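Local coordinates for protein inulin fructotransferase (Bacillus sp. snu-7, PDB 2INV) that cleaves inulin by intramolecular fructosyl transfer, probably releasing a cyclic di-fructose anhydride from the chain end, and is built as a right-handed parallel beta-helix, at residues A[88-93]-A[106-111]; A[143-148]-A[176-181]; A[183-188]-A[205-210]. All coordinates share one frame; numbering follows the deposited sequence.

Contact 1: A[88-93]-A[106-111]; sequences GFFSRS and LQPGAS. With FRU (beta-D-fructofuranose), chain D.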
ATOM      1  N   GLY A  88      10.156   7.195 -15.127  1.00 12.03           N
ATOM      2  CA  GLY A  88      10.073   7.913 -16.388  1.00 11.93           C
ATOM      3  C   GLY A  88       9.029   7.487 -17.400  1.00 12.52           C
ATOM      4  O   GLY A  88       9.326   7.413 -18.594  1.00 11.94           O
ATOM      5  N   PHE A  89       7.803   7.217 -16.968  1.00 12.60           N
ATOM      6  CA  PHE A  89       6.808   6.811 -17.950  1.00 13.48           C
ATOM      7  C   PHE A  89       6.427   7.955 -18.881  1.00 14.22           C
ATOM      8  O   PHE A  89       6.466   9.139 -18.518  1.00 14.51           O
ATOM      9  CB  PHE A  89       5.544   6.246 -17.299  1.00 12.58           C
ATOM     10  CG  PHE A  89       4.506   5.809 -18.300  1.00 13.09           C
ATOM     11  CD1 PHE A  89       3.562   6.707 -18.779  1.00 13.94           C
ATOM     12  CD2 PHE A  89       4.516   4.512 -18.810  1.00 14.13           C
ATOM     13  CE1 PHE A  89       2.645   6.332 -19.752  1.00 13.50           C
ATOM     14  CE2 PHE A  89       3.600   4.120 -19.790  1.00 13.69           C
ATOM     15  CZ  PHE A  89       2.664   5.036 -20.259  1.00 13.20           C
ATOM     16  N   PHE A  90       6.061   7.570 -20.098  1.00 14.06           N
ATOM     17  CA  PHE A  90       5.661   8.490 -21.152  1.00 14.50           C
ATOM     18  C   PHE A  90       4.798   7.663 -22.101  1.00 14.00           C
ATOM     19  O   PHE A  90       5.184   6.574 -22.524  1.00 14.19           O
ATOM     20  CB  PHE A  90       6.914   9.041 -21.852  1.00 15.19           C
ATOM     21  CG  PHE A  90       6.643   9.770 -23.142  1.00 15.74           C
ATOM     22  CD1 PHE A  90       6.616   9.082 -24.359  1.00 16.78           C
ATOM     23  CD2 PHE A  90       6.475  11.149 -23.155  1.00 17.12           C
ATOM     24  CE1 PHE A  90       6.436   9.750 -25.561  1.00 17.83           C
ATOM     25  CE2 PHE A  90       6.291  11.834 -24.373  1.00 17.44           C
ATOM     26  CZ  PHE A  90       6.274  11.138 -25.564  1.00 16.59           C
ATOM     27  N   SER A  91       3.622   8.190 -22.413  1.00 14.49           N
ATOM     28  CA  SER A  91       2.650   7.526 -23.272  1.00 14.45           C
ATOM     29  C   SER A  91       3.065   7.452 -24.740  1.00 14.24           C
ATOM     30  O   SER A  91       2.763   8.360 -25.516  1.00 14.18           O
ATOM     31  CB  SER A  91       1.304   8.259 -23.159  1.00 14.03           C
ATOM     32  OG  SER A  91       0.319   7.680 -24.002  1.00 15.09           O
ATOM     33  N   ARG A  92       3.734   6.371 -25.128  1.00 13.14           N
ATOM     34  CA  ARG A  92       4.143   6.221 -26.518  1.00 12.82           C
ATOM     35  C   ARG A  92       2.918   6.020 -27.393  1.00 12.82           C
ATOM     36  O   ARG A  92       2.924   6.342 -28.582  1.00 12.32           O
ATOM     37  CB  ARG A  92       5.091   5.031 -26.690  1.00 12.39           C
ATOM     38  CG  ARG A  92       6.557   5.367 -26.447  1.00 12.56           C
ATOM     39  CD  ARG A  92       7.456   4.194 -26.787  1.00 11.99           C
ATOM     40  NE  ARG A  92       8.882   4.510 -26.668  1.00 13.37           N
ATOM     41  CZ  ARG A  92       9.552   5.297 -27.509  1.00 12.82           C
ATOM     42  NH1 ARG A  92       8.931   5.859 -28.543  1.00 12.66           N
ATOM     43  NH2 ARG A  92      10.846   5.525 -27.324  1.00 12.68           N
ATOM     44  N   SER A  93       1.863   5.490 -26.787  1.00 12.53           N
ATOM     45  CA  SER A  93       0.606   5.238 -27.485  1.00 13.28           C
ATOM     46  C   SER A  93       0.029   6.540 -28.023  1.00 13.82           C
ATOM     47  O   SER A  93      -0.350   6.627 -29.177  1.00 14.61           O
ATOM     48  CB  SER A  93      -0.402   4.590 -26.528  1.00 12.79           C
ATOM     49  OG  SER A  93      -1.548   4.136 -27.223  1.00 12.94           O
ATOM     50  N   LEU A 106       9.613  13.170 -26.992  1.00 12.88           N
ATOM     51  CA  LEU A 106       9.182  12.129 -27.912  1.00 13.65           C
ATOM     52  C   LEU A 106       9.510  10.764 -27.310  1.00 13.61           C
ATOM     53  O   LEU A 106       9.283   9.730 -27.936  1.00 14.08           O
ATOM     54  CB  LEU A 106       9.905  12.278 -29.251  1.00 14.96           C
ATOM     55  CG  LEU A 106       9.798  13.579 -30.050  1.00 15.32           C
ATOM     56  CD1 LEU A 106      10.882  13.602 -31.114  1.00 14.95           C
ATOM     57  CD2 LEU A 106       8.417  13.707 -30.677  1.00 16.94           C
ATOM     58  N   GLN A 107      10.036  10.767 -26.086  1.00 13.77           N
ATOM     59  CA  GLN A 107      10.433   9.523 -25.434  1.00 14.49           C
ATOM     60  C   GLN A 107      10.464   9.479 -23.909  1.00 14.14           C
ATOM     61  O   GLN A 107      10.587  10.500 -23.236  1.00 14.56           O
ATOM     62  CB  GLN A 107      11.839   9.119 -25.878  1.00 14.55           C
ATOM     63  CG  GLN A 107      11.994   8.596 -27.275  1.00 16.45           C
ATOM     64  CD  GLN A 107      13.374   8.007 -27.472  1.00 17.55           C
ATOM     65  OE1 GLN A 107      13.728   7.003 -26.850  1.00 15.37           O
ATOM     66  NE2 GLN A 107      14.178   8.653 -28.313  1.00 19.24           N
ATOM     67  N   PRO A 108      10.345   8.265 -23.353  1.00 13.93           N
ATOM     68  CA  PRO A 108      10.375   7.971 -21.919  1.00 14.23           C
ATOM     69  C   PRO A 108      11.683   8.477 -21.304  1.00 14.44           C
ATOM     70  O   PRO A 108      12.712   8.535 -21.991  1.00 15.55           O
ATOM     71  CB  PRO A 108      10.255   6.453 -21.897  1.00 13.64           C
ATOM     72  CG  PRO A 108       9.229   6.226 -22.955  1.00 13.89           C
ATOM     73  CD  PRO A 108       9.656   7.176 -24.078  1.00 13.69           C
ATOM     74  N   GLY A 109      11.637   8.868 -20.029  1.00 13.66           N
ATOM     75  CA  GLY A 109      12.831   9.393 -19.379  1.00 13.24           C
ATOM     76  C   GLY A 109      13.353   8.708 -18.124  1.00 12.69           C
ATOM     77  O   GLY A 109      13.211   7.496 -17.954  1.00 12.37           O
ATOM     78  N   ALA A 110      13.949   9.498 -17.232  1.00 12.52           N
ATOM     79  CA  ALA A 110      14.528   8.981 -15.997  1.00 12.75           C
ATOM     80  C   ALA A 110      15.649   8.033 -16.401  1.00 13.00           C
ATOM     81  O   ALA A 110      16.320   8.268 -17.407  1.00 12.85           O
ATOM     82  CB  ALA A 110      13.470   8.242 -15.168  1.00 13.27           C
ATOM     83  N   SER A 111      15.859   6.972 -15.626  1.00 12.70           N
ATOM     84  CA  SER A 111      16.896   5.991 -15.951  1.00 12.49           C
ATOM     85  C   SER A 111      16.241   5.093 -16.997  1.00 12.89           C
ATOM     86  O   SER A 111      15.762   3.986 -16.711  1.00 12.04           O
ATOM     87  CB  SER A 111      17.282   5.214 -14.698  1.00 12.08           C
ATOM     88  OG  SER A 111      17.505   6.127 -13.638  1.00 10.93           O
TER
HETATM   89  C1  FRU D   2      -3.862   5.487 -24.511  1.00 25.78           C
HETATM   90  C2  FRU D   2      -4.229   5.058 -23.026  1.00 25.18           C
HETATM   91  C3  FRU D   2      -3.275   3.989 -22.422  1.00 24.41           C
HETATM   92  C4  FRU D   2      -4.167   3.114 -21.514  1.00 23.81           C
HETATM   93  C5  FRU D   2      -5.500   3.234 -22.191  1.00 23.70           C
HETATM   94  C6  FRU D   2      -6.564   3.538 -21.124  1.00 23.40           C
HETATM   95  O1  FRU D   2      -3.494   4.343 -25.326  1.00 25.60           O
HETATM   96  O3  FRU D   2      -1.958   4.053 -21.932  1.00 24.53           O
HETATM   97  O4  FRU D   2      -3.673   1.795 -21.368  1.00 22.82           O
HETATM   98  O5  FRU D   2      -5.394   4.281 -23.219  1.00 24.61           O
HETATM   99  O6  FRU D   2      -7.763   3.137 -21.650  1.00 23.25           O
HETATM  100  O   HOH W   1       9.634   8.424 -30.194  1.00 17.97           O
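With CG of Phe90 set anti to the backbone N (chi1 168°), the ring swings over the chain at Gln107 and Pro108; Arg92, its CG beside the backbone N and its chain extended as far as NE, reaches the same proline from another direction. Both meet Pro108 at CD, each side chain crossing it at about a right angle: Phe90 CD1 lies 3.6 Å from Pro108 CD, and the guanidinium lays one face over that same CD, with Arg92 NE at 3.8 Å. Gln107 N sits over a face of the phenyl ring, offset toward its rim. Beyond the proline, Arg92 NH1 donates to a water at 3.1 Å, which in turn donates a hydrogen bond to Leu106 O, while NE forms a salt bridge with Asp146. The two segments belong to a loop that leaves the right-handed parallel beta-helix, carries the short helix 92-96 and returns to strand 111-115. At the base of this excursion Gly109 N donates to Gly88 O over 3.1 Å, and Gly88 N and CA pack on the methyl of Ala110. Gln107 NE2 reaches Asp53 of a second subunit, so the returning arm also faces the trimer interface. At the start of helix 92-96 Ser91 is the N-cap, and Ser93 OG is hydrogen-bonded to O1 of the bound fructose at 2.7 Å, a sugar that Glu204, Pro251 and Arg252 also hold.

Contact 2: A[143-148]-A[176-181]; sequences FCLDGV and TGMGFV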
ATOM      1  N   PHE A 143      13.609   2.455 -12.221  1.00 11.22           N
ATOM      2  CA  PHE A 143      14.164   2.732 -13.542  1.00 11.18           C
ATOM      3  C   PHE A 143      13.144   2.406 -14.631  1.00 11.74           C
ATOM      4  O   PHE A 143      12.069   1.882 -14.346  1.00 12.45           O
ATOM      5  CB  PHE A 143      15.548   2.071 -13.763  1.00 11.06           C
ATOM      6  CG  PHE A 143      15.528   0.592 -13.975  1.00 10.30           C
ATOM      7  CD1 PHE A 143      15.378   0.062 -15.258  1.00 11.18           C
ATOM      8  CD2 PHE A 143      15.764  -0.276 -12.911  1.00 11.77           C
ATOM      9  CE1 PHE A 143      15.474  -1.325 -15.474  1.00 10.55           C
ATOM     10  CE2 PHE A 143      15.858  -1.647 -13.120  1.00 10.94           C
ATOM     11  CZ  PHE A 143      15.716  -2.166 -14.399  1.00 11.82           C
ATOM     12  N   CYS A 144      13.471   2.743 -15.873  1.00 11.18           N
ATOM     13  CA  CYS A 144      12.548   2.574 -16.989  1.00 12.23           C
ATOM     14  C   CYS A 144      12.920   1.617 -18.122  1.00 11.67           C
ATOM     15  O   CYS A 144      14.011   1.699 -18.679  1.00 13.77           O
ATOM     16  CB  CYS A 144      12.269   3.964 -17.569  1.00 11.35           C
ATOM     17  SG  CYS A 144      11.147   4.027 -18.981  1.00 14.38           S
ATOM     18  N   LEU A 145      11.989   0.718 -18.452  1.00 11.96           N
ATOM     19  CA  LEU A 145      12.163  -0.251 -19.533  1.00 12.15           C
ATOM     20  C   LEU A 145      11.179   0.087 -20.644  1.00 12.18           C
ATOM     21  O   LEU A 145       9.960  -0.042 -20.479  1.00 10.43           O
ATOM     22  CB  LEU A 145      11.938  -1.679 -19.025  1.00 12.03           C
ATOM     23  CG  LEU A 145      13.103  -2.281 -18.231  1.00 14.09           C
ATOM     24  CD1 LEU A 145      12.687  -3.617 -17.640  1.00 13.15           C
ATOM     25  CD2 LEU A 145      14.308  -2.449 -19.149  1.00 12.64           C
ATOM     26  N   ASP A 146      11.727   0.500 -21.785  1.00 11.63           N
ATOM     27  CA  ASP A 146      10.930   0.930 -22.932  1.00 11.46           C
ATOM     28  C   ASP A 146      11.200   0.084 -24.190  1.00 11.68           C
ATOM     29  O   ASP A 146      12.345  -0.037 -24.647  1.00 12.25           O
ATOM     30  CB  ASP A 146      11.232   2.427 -23.133  1.00 12.74           C
ATOM     31  CG  ASP A 146      10.755   2.983 -24.457  1.00 12.61           C
ATOM     32  OD1 ASP A 146       9.856   2.402 -25.085  1.00 13.05           O
ATOM     33  OD2 ASP A 146      11.293   4.038 -24.856  1.00 15.83           O
ATOM     34  N   GLY A 147      10.131  -0.513 -24.724  1.00 12.28           N
ATOM     35  CA  GLY A 147      10.233  -1.357 -25.908  1.00 12.21           C
ATOM     36  C   GLY A 147      10.310  -0.587 -27.207  1.00 13.05           C
ATOM     37  O   GLY A 147      10.362  -1.172 -28.295  1.00 12.78           O
ATOM     38  N   VAL A 148      10.298   0.735 -27.082  1.00 12.78           N
ATOM     39  CA  VAL A 148      10.395   1.637 -28.223  1.00 13.81           C
ATOM     40  C   VAL A 148       9.214   1.696 -29.200  1.00 13.98           C
ATOM     41  O   VAL A 148       8.727   2.781 -29.515  1.00 13.75           O
ATOM     42  CB  VAL A 148      11.688   1.343 -29.019  1.00 14.19           C
ATOM     43  CG1 VAL A 148      11.836   2.331 -30.159  1.00 14.48           C
ATOM     44  CG2 VAL A 148      12.883   1.417 -28.085  1.00 14.32           C
ATOM     45  N   THR A 176       9.851  -2.732  -7.308  1.00 11.76           N
ATOM     46  CA  THR A 176       9.121  -1.505  -7.007  1.00 12.40           C
ATOM     47  C   THR A 176       9.612  -0.220  -7.682  1.00 12.27           C
ATOM     48  O   THR A 176      10.755  -0.117  -8.105  1.00 12.33           O
ATOM     49  CB  THR A 176       9.054  -1.285  -5.478  1.00 12.49           C
ATOM     50  OG1 THR A 176       8.266  -0.123  -5.197  1.00 15.10           O
ATOM     51  CG2 THR A 176      10.451  -1.102  -4.902  1.00 14.73           C
ATOM     52  N   GLY A 177       8.700   0.743  -7.787  1.00 13.04           N
ATOM     53  CA  GLY A 177       8.977   2.039  -8.387  1.00 11.61           C
ATOM     54  C   GLY A 177       9.368   2.031  -9.849  1.00 12.28           C
ATOM     55  O   GLY A 177       9.902   3.009 -10.359  1.00 11.97           O
HETATM   56  N   MSE A 178       9.075   0.941 -10.543  1.00 12.55           N
HETATM   57  CA  MSE A 178       9.450   0.823 -11.947  1.00 12.72           C
HETATM   58  C   MSE A 178       8.525   1.456 -12.974  1.00 12.43           C
HETATM   59  O   MSE A 178       7.391   1.862 -12.675  1.00 12.24           O
HETATM   60  CB  MSE A 178       9.642  -0.647 -12.313  1.00 12.20           C
HETATM   61  CG  MSE A 178      10.617  -1.397 -11.404  1.00 13.76           C
HETATM   62 SE   MSE A 178      12.418  -1.421 -12.073  1.00 16.80          SE
HETATM   63  CE  MSE A 178      12.013  -1.834 -13.918  1.00 15.45           C
ATOM     64  N   GLY A 179       9.045   1.534 -14.196  1.00 12.26           N
ATOM     65  CA  GLY A 179       8.308   2.090 -15.308  1.00 12.41           C
ATOM     66  C   GLY A 179       8.513   1.154 -16.481  1.00 13.04           C
ATOM     67  O   GLY A 179       9.642   0.965 -16.943  1.00 14.43           O
ATOM     68  N   PHE A 180       7.431   0.535 -16.937  1.00 11.95           N
ATOM     69  CA  PHE A 180       7.489  -0.386 -18.066  1.00 12.05           C
ATOM     70  C   PHE A 180       6.622   0.219 -19.153  1.00 11.62           C
ATOM     71  O   PHE A 180       5.472   0.585 -18.896  1.00 12.00           O
ATOM     72  CB  PHE A 180       6.907  -1.750 -17.689  1.00 11.96           C
ATOM     73  CG  PHE A 180       7.709  -2.501 -16.666  1.00 11.42           C
ATOM     74  CD1 PHE A 180       8.707  -3.399 -17.051  1.00 11.26           C
ATOM     75  CD2 PHE A 180       7.425  -2.356 -15.317  1.00 11.26           C
ATOM     76  CE1 PHE A 180       9.399  -4.140 -16.105  1.00 10.80           C
ATOM     77  CE2 PHE A 180       8.114  -3.096 -14.363  1.00 12.08           C
ATOM     78  CZ  PHE A 180       9.100  -3.991 -14.753  1.00 10.76           C
ATOM     79  N   VAL A 181       7.148   0.308 -20.368  1.00 10.92           N
ATOM     80  CA  VAL A 181       6.359   0.867 -21.448  1.00 11.46           C
ATOM     81  C   VAL A 181       6.709   0.294 -22.819  1.00 10.55           C
ATOM     82  O   VAL A 181       7.880   0.084 -23.143  1.00  9.81           O
ATOM     83  CB  VAL A 181       6.474   2.408 -21.452  1.00 10.35           C
ATOM     84  CG1 VAL A 181       7.912   2.835 -21.697  1.00 10.67           C
ATOM     85  CG2 VAL A 181       5.554   2.995 -22.506  1.00 11.86           C
TER
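Phe143 and Met178, a selenomethionine in this model, lie side by side and point the same way, at one end of a parallel pairing between successive coils of the beta-helix. Met178 is bent at chi2 and chi3, which folds its tip over the phenyl face: CE stands 3.8 Å from the centroid of the Phe143 ring, only 12° off the normal, as a CH-pi contact, and SE adds a Met-aromatic contact farther from the ring normal. Two residues further along, on the same side, Leu145 and Phe180 run alongside each other, and Leu145 CD1 meets Phe180 CE1 at 3.7 Å; Ile164 of strand 162-166 touches both, as well as Met178. The opposite face of the sheet carries Cys144, Asp146 and Val181, and there Val181 CG1 rests against Asp146 CB. Strands 144-146 and 179-181 run 5° from parallel, joined by a ladder of backbone bonds: Gly179 N to Phe143 O, Leu145 N to Gly179 O, Val181 N to Leu145 O and Gly147 N to Val181 O. Asp146, in the last bridge, opens an Asx turn: its OD1 accepts from Val148 N at 2.6 Å, met from above the carboxylate plane.

Contact 3: A[183-188]-A[205-210]; sequences LEHALI and CGNCVE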
ATOM      1  N   LEU A 183       6.304  -2.770 -24.177  1.00 11.20           N
ATOM      2  CA  LEU A 183       6.959  -4.086 -24.173  1.00 11.08           C
ATOM      3  C   LEU A 183       5.906  -5.167 -24.380  1.00 12.22           C
ATOM      4  O   LEU A 183       4.840  -5.101 -23.756  1.00 10.43           O
ATOM      5  CB  LEU A 183       7.647  -4.339 -22.823  1.00 12.08           C
ATOM      6  CG  LEU A 183       8.892  -3.522 -22.500  1.00 12.10           C
ATOM      7  CD1 LEU A 183       9.214  -3.663 -21.028  1.00 11.17           C
ATOM      8  CD2 LEU A 183      10.041  -4.014 -23.358  1.00 12.03           C
ATOM      9  N   GLU A 184       6.190  -6.178 -25.199  1.00 12.15           N
ATOM     10  CA  GLU A 184       5.173  -7.199 -25.374  1.00 13.05           C
ATOM     11  C   GLU A 184       4.877  -7.863 -24.037  1.00 12.57           C
ATOM     12  O   GLU A 184       3.731  -8.202 -23.741  1.00 13.11           O
ATOM     13  CB  GLU A 184       5.567  -8.253 -26.405  1.00 12.97           C
ATOM     14  CG  GLU A 184       4.318  -8.997 -26.855  1.00 13.71           C
ATOM     15  CD  GLU A 184       4.511  -9.904 -28.045  1.00 14.21           C
ATOM     16  OE1 GLU A 184       5.236  -9.519 -28.985  1.00 13.54           O
ATOM     17  OE2 GLU A 184       3.904 -10.996 -28.053  1.00 15.77           O
ATOM     18  N   HIS A 185       5.918  -8.046 -23.236  1.00 13.53           N
ATOM     19  CA  HIS A 185       5.776  -8.630 -21.909  1.00 12.85           C
ATOM     20  C   HIS A 185       6.612  -7.737 -21.005  1.00 12.98           C
ATOM     21  O   HIS A 185       7.823  -7.629 -21.185  1.00 12.50           O
ATOM     22  CB  HIS A 185       6.334 -10.056 -21.865  1.00 13.57           C
ATOM     23  CG  HIS A 185       5.626 -11.017 -22.764  1.00 13.93           C
ATOM     24  ND1 HIS A 185       4.544 -11.767 -22.356  1.00 14.72           N
ATOM     25  CD2 HIS A 185       5.847 -11.347 -24.058  1.00 14.41           C
ATOM     26  CE1 HIS A 185       4.130 -12.519 -23.360  1.00 14.57           C
ATOM     27  NE2 HIS A 185       4.903 -12.283 -24.404  1.00 15.44           N
ATOM     28  N   ALA A 186       5.977  -7.080 -20.044  1.00 11.68           N
ATOM     29  CA  ALA A 186       6.719  -6.198 -19.154  1.00 11.80           C
ATOM     30  C   ALA A 186       7.471  -7.011 -18.116  1.00 11.78           C
ATOM     31  O   ALA A 186       8.701  -7.059 -18.106  1.00 12.52           O
ATOM     32  CB  ALA A 186       5.769  -5.233 -18.467  1.00  9.43           C
ATOM     33  N   LEU A 187       6.711  -7.676 -17.255  1.00 11.70           N
ATOM     34  CA  LEU A 187       7.285  -8.479 -16.183  1.00 12.25           C
ATOM     35  C   LEU A 187       6.741  -9.907 -16.108  1.00 12.10           C
ATOM     36  O   LEU A 187       5.530 -10.125 -16.133  1.00 11.50           O
ATOM     37  CB  LEU A 187       7.026  -7.785 -14.846  1.00 12.19           C
ATOM     38  CG  LEU A 187       7.454  -8.543 -13.595  1.00 13.34           C
ATOM     39  CD1 LEU A 187       8.958  -8.485 -13.465  1.00 11.65           C
ATOM     40  CD2 LEU A 187       6.792  -7.922 -12.375  1.00 12.94           C
ATOM     41  N   ILE A 188       7.650 -10.872 -16.005  1.00 11.80           N
ATOM     42  CA  ILE A 188       7.282 -12.278 -15.897  1.00 11.93           C
ATOM     43  C   ILE A 188       8.032 -12.895 -14.718  1.00 11.98           C
ATOM     44  O   ILE A 188       9.242 -12.726 -14.595  1.00 11.15           O
ATOM     45  CB  ILE A 188       7.655 -13.069 -17.177  1.00 11.01           C
ATOM     46  CG1 ILE A 188       6.822 -12.584 -18.364  1.00 12.53           C
ATOM     47  CG2 ILE A 188       7.435 -14.562 -16.950  1.00 11.65           C
ATOM     48  CD1 ILE A 188       7.180 -13.243 -19.680  1.00 13.16           C
ATOM     49  N   CYS A 205       1.713  -1.974 -22.532  1.00 11.72           N
ATOM     50  CA  CYS A 205       2.487  -3.199 -22.683  1.00 11.97           C
ATOM     51  C   CYS A 205       1.514  -4.277 -23.144  1.00 11.83           C
ATOM     52  O   CYS A 205       0.323  -4.230 -22.795  1.00 11.72           O
ATOM     53  CB  CYS A 205       3.101  -3.611 -21.349  1.00 12.66           C
ATOM     54  SG  CYS A 205       4.566  -2.666 -20.853  1.00 13.21           S
ATOM     55  N   GLY A 206       1.999  -5.233 -23.934  1.00 11.96           N
ATOM     56  CA  GLY A 206       1.116  -6.286 -24.404  1.00 11.84           C
ATOM     57  C   GLY A 206       0.592  -7.031 -23.195  1.00 12.66           C
ATOM     58  O   GLY A 206      -0.591  -7.327 -23.086  1.00 12.81           O
ATOM     59  N   ASN A 207       1.508  -7.316 -22.275  1.00 11.74           N
ATOM     60  CA  ASN A 207       1.210  -8.000 -21.025  1.00 12.20           C
ATOM     61  C   ASN A 207       1.938  -7.233 -19.929  1.00 11.95           C
ATOM     62  O   ASN A 207       3.048  -6.759 -20.143  1.00 11.56           O
ATOM     63  CB  ASN A 207       1.728  -9.438 -21.054  1.00 12.66           C
ATOM     64  CG  ASN A 207       1.153 -10.245 -22.199  1.00 13.10           C
ATOM     65  OD1 ASN A 207       1.524 -10.049 -23.354  1.00 15.90           O
ATOM     66  ND2 ASN A 207       0.239 -11.159 -21.884  1.00 11.01           N
ATOM     67  N   CYS A 208       1.329  -7.122 -18.753  1.00 12.28           N
ATOM     68  CA  CYS A 208       1.953  -6.392 -17.657  1.00 12.74           C
ATOM     69  C   CYS A 208       2.654  -7.291 -16.624  1.00 11.70           C
ATOM     70  O   CYS A 208       3.884  -7.266 -16.524  1.00 11.35           O
ATOM     71  CB  CYS A 208       0.906  -5.488 -16.990  1.00 12.90           C
ATOM     72  SG  CYS A 208       0.265  -4.224 -18.119  1.00 13.93           S
ATOM     73  N   VAL A 209       1.893  -8.055 -15.844  1.00 10.74           N
ATOM     74  CA  VAL A 209       2.507  -8.933 -14.854  1.00 11.05           C
ATOM     75  C   VAL A 209       2.029 -10.376 -15.001  1.00 10.67           C
ATOM     76  O   VAL A 209       0.840 -10.673 -14.899  1.00 11.12           O
ATOM     77  CB  VAL A 209       2.238  -8.456 -13.415  1.00 11.12           C
ATOM     78  CG1 VAL A 209       2.847  -9.444 -12.424  1.00 11.98           C
ATOM     79  CG2 VAL A 209       2.833  -7.077 -13.204  1.00 12.52           C
ATOM     80  N   GLU A 210       2.987 -11.271 -15.222  1.00 10.52           N
ATOM     81  CA  GLU A 210       2.705 -12.693 -15.410  1.00 10.87           C
ATOM     82  C   GLU A 210       3.377 -13.592 -14.369  1.00 11.79           C
ATOM     83  O   GLU A 210       4.587 -13.841 -14.432  1.00 12.72           O
ATOM     84  CB  GLU A 210       3.144 -13.124 -16.814  1.00 11.83           C
ATOM     85  CG  GLU A 210       2.343 -12.477 -17.934  1.00 11.25           C
ATOM     86  CD  GLU A 210       2.929 -12.764 -19.305  1.00 13.83           C
ATOM     87  OE1 GLU A 210       3.656 -11.891 -19.831  1.00 13.54           O
ATOM     88  OE2 GLU A 210       2.682 -13.866 -19.853  1.00 13.67           O
TER
HETATM   89  O   HOH W   2       4.271  -9.470 -18.793  1.00 15.20           O
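His185 and Glu210 meet across two neighbouring coils of the right-handed parallel beta-helix, where the chain turns a corner at Ala186 and the strand pairing takes up a new direction. Glu210 is the side chain to follow. Its CB lies 3.9 Å from Leu187 O and close to Ile188 CG1. CG stands beside the backbone N (chi1 -66°), and the extended chain beyond it carries the carboxylate back along the outside of the coil, alongside Ile188, to the imidazole. CD arrives at the edge of the His185 ring, in its plane. OE1 makes the main contact, accepting from His185 ND1 at 2.7 Å through its syn lone pair; the N-H...O angle is 170°, and the ring and carboxylate are nearly coplanar, 23° apart. The same oxygen packs on Ile188 CG1. A water lies 2.7 Å from Glu210 OE1 and is also within hydrogen-bonding distance of Leu187 O. OE2 stays near the ring, 4.0 Å from His185 CE1. This His-carboxylate pair is only partly exposed, and the short, straight bond fixes the rotation of the imidazole and would be expected to polarise it.

Backbone hydrogen bonds join the coils on both sides of the corner. Gly206 N donates to Leu183 O ahead of the corner and Ala186 N to Asn207 O at it; Leu187 N to Cys208 O and Glu210 N to Leu187 O follow. Inside the coil Leu187 CD2 packs alongside Val209 CG2, with Ile164 and Leu234 of neighbouring strands touching Leu187 and Val209 respectively. At the corner the methyl of Ala186 meets sulfur, its CB lying 3.7 Å from Cys205 SG.

In the fold
All three contacts are largely buried, but they sit at different places on one beta-helix. Contact 1 joins the two arms of a loop outside the coils, is the one that touches a second subunit, and relies on ring, proline and guanidinium packing with a water. Contacts 2 and 3 join successive coils through backbone ladders: contact 2 pairs 135-146 with 174-181 and contact 3 pairs 185-193 with 207-211; 174-181 and 185-193 follow each other in the chain. Contact 2 is wholly buried and mainly apolar between side chains, whereas contact 3 adds a partly exposed histidine-carboxylate bond. Arg92 and Asp146 tie contacts 1 and 2 together, and Phe180 packs against Ala186 between contacts 2 and 3.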